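Local structure of chitinase (Jonesia denitrificans, 5VG0) at residues Q101-T104 with S105-H108; A12-S16 with G17-F21. The protein forms the copper-dependent lytic polysaccharide monooxygenase domain of a longer, multidomain chitinase and probably acts in the breakdown of chitin. All coordinates share one frame; numbering follows the deposited sequence. Where two conformers were deposited one is given.

Contact 1 (Q101-T104 with S105-H108); sequences QPPT and SLTH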
ATOM      1  N   GLN A 101      -2.196   0.811 -18.952  1.00 14.70           N
ATOM      2  CA  GLN A 101      -0.955   1.080 -18.246  1.00 14.71           C
ATOM      3  C   GLN A 101      -1.077   2.392 -17.476  1.00 14.05           C
ATOM      4  O   GLN A 101      -1.479   3.410 -18.050  1.00 16.15           O
ATOM      5  CB  GLN A 101       0.161   1.195 -19.277  1.00 16.97           C
ATOM      6  CG  GLN A 101       1.530   1.600 -18.771  1.00 19.65           C
ATOM      7  CD  GLN A 101       2.572   1.546 -19.884  1.00 22.90           C
ATOM      8  OE1 GLN A 101       2.508   0.683 -20.772  1.00 24.34           O
ATOM      9  NE2 GLN A 101       3.516   2.479 -19.859  1.00 24.55           N
ATOM     10  N   PRO A 102      -0.732   2.414 -16.198  1.00 13.30           N
ATOM     11  CA  PRO A 102      -0.756   3.654 -15.440  1.00 13.57           C
ATOM     12  C   PRO A 102       0.526   4.436 -15.640  1.00 12.48           C
ATOM     13  O   PRO A 102       1.550   3.873 -16.051  1.00 12.67           O
ATOM     14  CB  PRO A 102      -0.853   3.157 -13.993  1.00 14.18           C
ATOM     15  CG  PRO A 102      -0.098   1.895 -14.014  1.00 15.03           C
ATOM     16  CD  PRO A 102      -0.393   1.263 -15.349  1.00 14.60           C
ATOM     17  N   PRO A 103       0.519   5.722 -15.317  1.00 12.77           N
ATOM     18  CA  PRO A 103       1.773   6.463 -15.218  1.00 12.65           C
ATOM     19  C   PRO A 103       2.604   5.934 -14.060  1.00 12.44           C
ATOM     20  O   PRO A 103       2.085   5.348 -13.117  1.00 13.80           O
ATOM     21  CB  PRO A 103       1.314   7.901 -14.958  1.00 14.51           C
ATOM     22  CG  PRO A 103      -0.040   7.762 -14.377  1.00 19.01           C
ATOM     23  CD  PRO A 103      -0.644   6.514 -14.888  1.00 15.22           C
ATOM     24  N   THR A 104       3.918   6.151 -14.144  1.00 11.69           N
ATOM     25  CA  THR A 104       4.809   5.687 -13.081  1.00 12.18           C
ATOM     26  C   THR A 104       4.751   6.556 -11.832  1.00 11.61           C
ATOM     27  O   THR A 104       5.198   6.120 -10.769  1.00 12.97           O
ATOM     28  CB  THR A 104       6.244   5.552 -13.579  1.00 14.02           C
ATOM     29  OG1 THR A 104       6.643   6.779 -14.192  1.00 15.74           O
ATOM     30  CG2 THR A 104       6.380   4.398 -14.578  1.00 15.50           C
ATOM     31  N   SER A 105       4.203   7.762 -11.926  1.00 10.72           N
ATOM     32  CA  SER A 105       3.846   8.554 -10.760  1.00 11.94           C
ATOM     33  C   SER A 105       2.343   8.755 -10.822  1.00 11.61           C
ATOM     34  O   SER A 105       1.842   9.344 -11.778  1.00 13.26           O
ATOM     35  CB  SER A 105       4.554   9.898 -10.784  1.00 15.91           C
ATOM     36  OG  SER A 105       4.182  10.638  -9.637  1.00 20.81           O
ATOM     37  N   LEU A 106       1.628   8.237  -9.832  1.00 11.05           N
ATOM     38  CA  LEU A 106       0.170   8.182  -9.852  1.00 11.46           C
ATOM     39  C   LEU A 106      -0.356   8.668  -8.518  1.00 10.83           C
ATOM     40  O   LEU A 106       0.096   8.200  -7.474  1.00 12.36           O
ATOM     41  CB  LEU A 106      -0.279   6.733 -10.081  1.00 13.49           C
ATOM     42  CG  LEU A 106      -1.763   6.445 -10.065  1.00 16.28           C
ATOM     43  CD1 LEU A 106      -2.497   7.182 -11.169  1.00 18.04           C
ATOM     44  CD2 LEU A 106      -1.964   4.959 -10.206  1.00 20.41           C
ATOM     45  N   THR A 107      -1.315   9.590  -8.553  1.00  9.64           N
ATOM     46  CA  THR A 107      -1.942  10.099  -7.346  1.00  9.64           C
ATOM     47  C   THR A 107      -3.439   9.835  -7.397  1.00  9.92           C
ATOM     48  O   THR A 107      -4.090  10.131  -8.399  1.00 12.65           O
ATOM     49  CB  THR A 107      -1.629  11.583  -7.162  1.00 12.76           C
ATOM     50  OG1 THR A 107      -0.202  11.742  -7.047  1.00 15.53           O
ATOM     51  CG2 THR A 107      -2.304  12.141  -5.932  1.00 14.50           C
ATOM     52  N   HIS A 108      -3.974   9.300  -6.307  1.00  8.76           N
ATOM     53  CA  HIS A 108      -5.399   9.112  -6.111  1.00  8.91           C
ATOM     54  C   HIS A 108      -5.844   9.910  -4.898  1.00  9.36           C
ATOM     55  O   HIS A 108      -5.138   9.973  -3.901  1.00 11.78           O
ATOM     56  CB  HIS A 108      -5.694   7.652  -5.829  1.00  9.84           C
ATOM     57  CG  HIS A 108      -5.562   6.770  -7.019  1.00  9.85           C
ATOM     58  ND1 HIS A 108      -5.118   5.473  -6.930  1.00 10.65           N
ATOM     59  CD2 HIS A 108      -5.838   6.984  -8.322  1.00 11.64           C
ATOM     60  CE1 HIS A 108      -5.122   4.926  -8.124  1.00 11.69           C
ATOM     61  NE2 HIS A 108      -5.551   5.820  -8.990  1.00 12.19           N
TER
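P102 and P103 run in an extended, polyproline-like course, T104 turns the chain with near-helical torsions (psi -16°), and from S105 the backbone is beta strand. This local bend turns the loop into the strand without any hydrogen bond between the two segments; its contacts are van der Waals, between residues two to four apart in the chain. P103 lies on the inside of the bend: its ring carbon CB is 3.5 Å from the carbonyl O of S105, and CG is 4.1 Å from L106 CD1, the proline ring and the leucine chain being set at a slant to each other. L106 reaches back to the prolines with both methyls. With CG anti to the backbone N (chi1 177°), its branch is turned back toward the two proline rings, and CD2 comes within 4.3 Å of P102 CB. The root of that branch also covers H108: L106 CG stands 3.9 Å above one face of the imidazole, displaced toward the rim. The side chain of P102, buried against L74, T80 and W83, lies about 6 Å from that of the copper ligand H78. Backbone pairing with strand 68-74 begins at T104, to L74, and continues at every second residue, L106 to W72 and H108 to L70. The chain thus enters the AA10 monooxygenase beta-sandwich as one of the two outer strands of an antiparallel three-stranded sheet.

Contact 2 (A12-S16 with G17-F21); sequences ALCAS and GETSF
T19 meets C14 and L13 with its two branches divided by chi1 (59°): OG1 sits between its own backbone N and carbonyl carbon and faces the helix end, while CG2, anti to the carbonyl carbon, is laid against the last helical turn. The methyl CG2 rests 4.0 Å from L13 CB and equally far from C14 N, with C14 SG a little beyond. T19 OG1 donates to the F21 carbonyl O at 2.9 Å, in the plane of that carbonyl, and one water gives a proton to T19 OG1 and another to C14 O, at 2.7 Å from the latter. The T19-F21 bond ties the loop back on itself two residues on, and T19 CB lies over one face of the F21 ring, offset toward its rim.

The backbone closes the helix with a Schellman motif. G17 takes positive phi (72°), a conformation that favours glycine, and E18 N donates to L13 O over 2.9 Å, nearly in line with the carbonyl (C=O...N 158°). G17 N bonds to C14 O at 3.2 Å, approaching from well above the carbonyl plane, so C14 O receives both this amide and the water. Beside the motif, L13 CD2 packs 3.8 Å from E18 CB, the two side chains crossing at about a right angle.

C14 is tied to C23 by a disulfide, binding the helix to the loop that follows it. The F21 ring meets W59 edge-to-face, L13 touches P8 and A15 touches P30. The cap thus ends helix 10-15 on the surface, between strands 2-6 and 34-36, consistent with the helical L2 region that AA10 enzymes insert between their first strands.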
ATOM      1  N   ALA A  12       7.651   1.530   2.560  1.00  7.55           N
ATOM      2  CA  ALA A  12       8.364   2.788   2.337  1.00  8.11           C
ATOM      3  C   ALA A  12       9.147   3.223   3.564  1.00  8.28           C
ATOM      4  O   ALA A  12      10.280   3.703   3.453  1.00  9.68           O
ATOM      5  CB  ALA A  12       7.382   3.892   1.960  1.00  8.93           C
ATOM      6  N   LEU A  13       8.559   3.064   4.745  1.00  7.81           N
ATOM      7  CA  LEU A  13       9.224   3.466   5.978  1.00  8.26           C
ATOM      8  C   LEU A  13      10.433   2.594   6.245  1.00  8.33           C
ATOM      9  O   LEU A  13      11.476   3.085   6.695  1.00 10.36           O
ATOM     10  CB  LEU A  13       8.231   3.411   7.130  1.00  9.06           C
ATOM     11  CG  LEU A  13       7.121   4.461   7.031  1.00 10.23           C
ATOM     12  CD1 LEU A  13       5.977   4.116   7.960  1.00 13.24           C
ATOM     13  CD2 LEU A  13       7.621   5.837   7.316  1.00 13.18           C
ATOM     14  N   CYS A  14      10.324   1.302   5.970  1.00  8.32           N
ATOM     15  CA  CYS A  14      11.479   0.426   6.075  1.00  8.79           C
ATOM     16  C   CYS A  14      12.590   0.894   5.130  1.00  9.87           C
ATOM     17  O   CYS A  14      13.757   0.999   5.524  1.00 11.24           O
ATOM     18  CB  CYS A  14      11.080  -1.018   5.747  1.00  9.18           C
ATOM     19  SG  CYS A  14      10.037  -1.793   6.988  1.00 10.48           S
ATOM     20  N   ALA A  15      12.246   1.151   3.869  1.00  9.08           N
ATOM     21  CA  ALA A  15      13.239   1.478   2.851  1.00 10.49           C
ATOM     22  C   ALA A  15      13.879   2.836   3.099  1.00 10.60           C
ATOM     23  O   ALA A  15      15.009   3.073   2.667  1.00 12.64           O
ATOM     24  CB  ALA A  15      12.589   1.421   1.470  1.00 12.07           C
ATOM     25  N   SER A  16      13.183   3.745   3.750  1.00 10.81           N
ATOM     26  CA  SER A  16      13.690   5.074   4.046  0.61 12.04           C
ATOM     27  C   SER A  16      14.459   5.133   5.355  1.00 12.68           C
ATOM     28  O   SER A  16      14.957   6.202   5.717  1.00 15.50           O
ATOM     29  CB  SER A  16      12.530   6.070   4.106  0.61 14.62           C
ATOM     30  OG  SER A  16      11.892   6.169   2.850  0.61 17.10           O
ATOM     31  N   GLY A  17      14.561   4.024   6.081  1.00 12.41           N
ATOM     32  CA  GLY A  17      15.249   4.015   7.358  1.00 13.83           C
ATOM     33  C   GLY A  17      14.493   4.716   8.457  1.00 13.39           C
ATOM     34  O   GLY A  17      15.093   5.149   9.437  1.00 17.17           O
ATOM     35  N   GLU A  18      13.178   4.837   8.321  1.00 12.23           N
ATOM     36  CA  GLU A  18      12.365   5.552   9.291  0.68 13.01           C
ATOM     37  C   GLU A  18      11.867   4.660  10.421  1.00 13.97           C
ATOM     38  O   GLU A  18      11.463   5.179  11.467  1.00 18.40           O
ATOM     39  CB  GLU A  18      11.194   6.241   8.585  0.68 16.77           C
ATOM     40  CG  GLU A  18      11.627   7.277   7.562  0.68 22.66           C
ATOM     41  CD  GLU A  18      11.968   8.604   8.187  0.68 27.18           C
ATOM     42  OE1 GLU A  18      11.585   8.827   9.358  0.68 28.69           O
ATOM     43  OE2 GLU A  18      12.625   9.430   7.515  0.68 29.51           O
ATOM     44  N   THR A  19      11.941   3.350  10.278  1.00 11.83           N
ATOM     45  CA  THR A  19      11.589   2.472  11.380  1.00 11.75           C
ATOM     46  C   THR A  19      12.766   2.343  12.335  1.00 13.14           C
ATOM     47  O   THR A  19      13.922   2.508  11.953  1.00 16.22           O
ATOM     48  CB  THR A  19      11.210   1.088  10.860  1.00 12.12           C
ATOM     49  OG1 THR A  19      12.302   0.531  10.133  1.00 15.16           O
ATOM     50  CG2 THR A  19       9.989   1.168   9.956  1.00 12.62           C
ATOM     51  N   SER A  20      12.454   2.029  13.577  1.00 12.93           N
ATOM     52  CA  SER A  20      13.451   1.826  14.620  1.00 14.33           C
ATOM     53  C   SER A  20      13.861   0.371  14.765  1.00 16.68           C
ATOM     54  O   SER A  20      14.602   0.026  15.684  1.00 22.78           O
ATOM     55  CB  SER A  20      12.871   2.298  15.945  1.00 15.87           C
ATOM     56  OG  SER A  20      11.676   1.591  16.188  1.00 16.56           O
ATOM     57  N   PHE A  21      13.366  -0.486  13.909  1.00 14.35           N
ATOM     58  CA  PHE A  21      13.664  -1.897  13.896  1.00 14.57           C
ATOM     59  C   PHE A  21      14.070  -2.274  12.482  1.00 15.20           C
ATOM     60  O   PHE A  21      13.716  -1.603  11.507  1.00 15.23           O
ATOM     61  CB  PHE A  21      12.440  -2.705  14.353  1.00 14.28           C
ATOM     62  CG  PHE A  21      11.166  -2.323  13.640  1.00 13.00           C
ATOM     63  CD1 PHE A  21      10.350  -1.321  14.127  1.00 12.73           C
ATOM     64  CD2 PHE A  21      10.800  -2.955  12.462  1.00 13.77           C
ATOM     65  CE1 PHE A  21       9.201  -0.954  13.453  1.00 12.82           C
ATOM     66  CE2 PHE A  21       9.644  -2.596  11.792  1.00 13.52           C
ATOM     67  CZ  PHE A  21       8.860  -1.595  12.285  1.00 12.70           C
TER
HETATM   68  O   HOH W   1      14.632   0.808   8.117  1.00 36.06           O

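Both contacts lie at the surface, each at the end of a regular element; they share no element and do not touch, their centres being about 24 Å apart and their nearest atoms about 13 Å. Contact 1 opens a strand, contact 2 closes a helix. Accordingly, between its two segments 101-108 makes van der Waals contacts and no hydrogen bond, with T104, L106 and H108 bonding to strand 68-74, whereas 12-21 caps the L13 and C14 carbonyls with amides of the following loop, and C14 O also with a water. Contact 1 also lies nearer the copper site and has one buried proline; contact 2 is away from the annotated sites and includes C14, whose disulfide partner C23 lies further along the same loop.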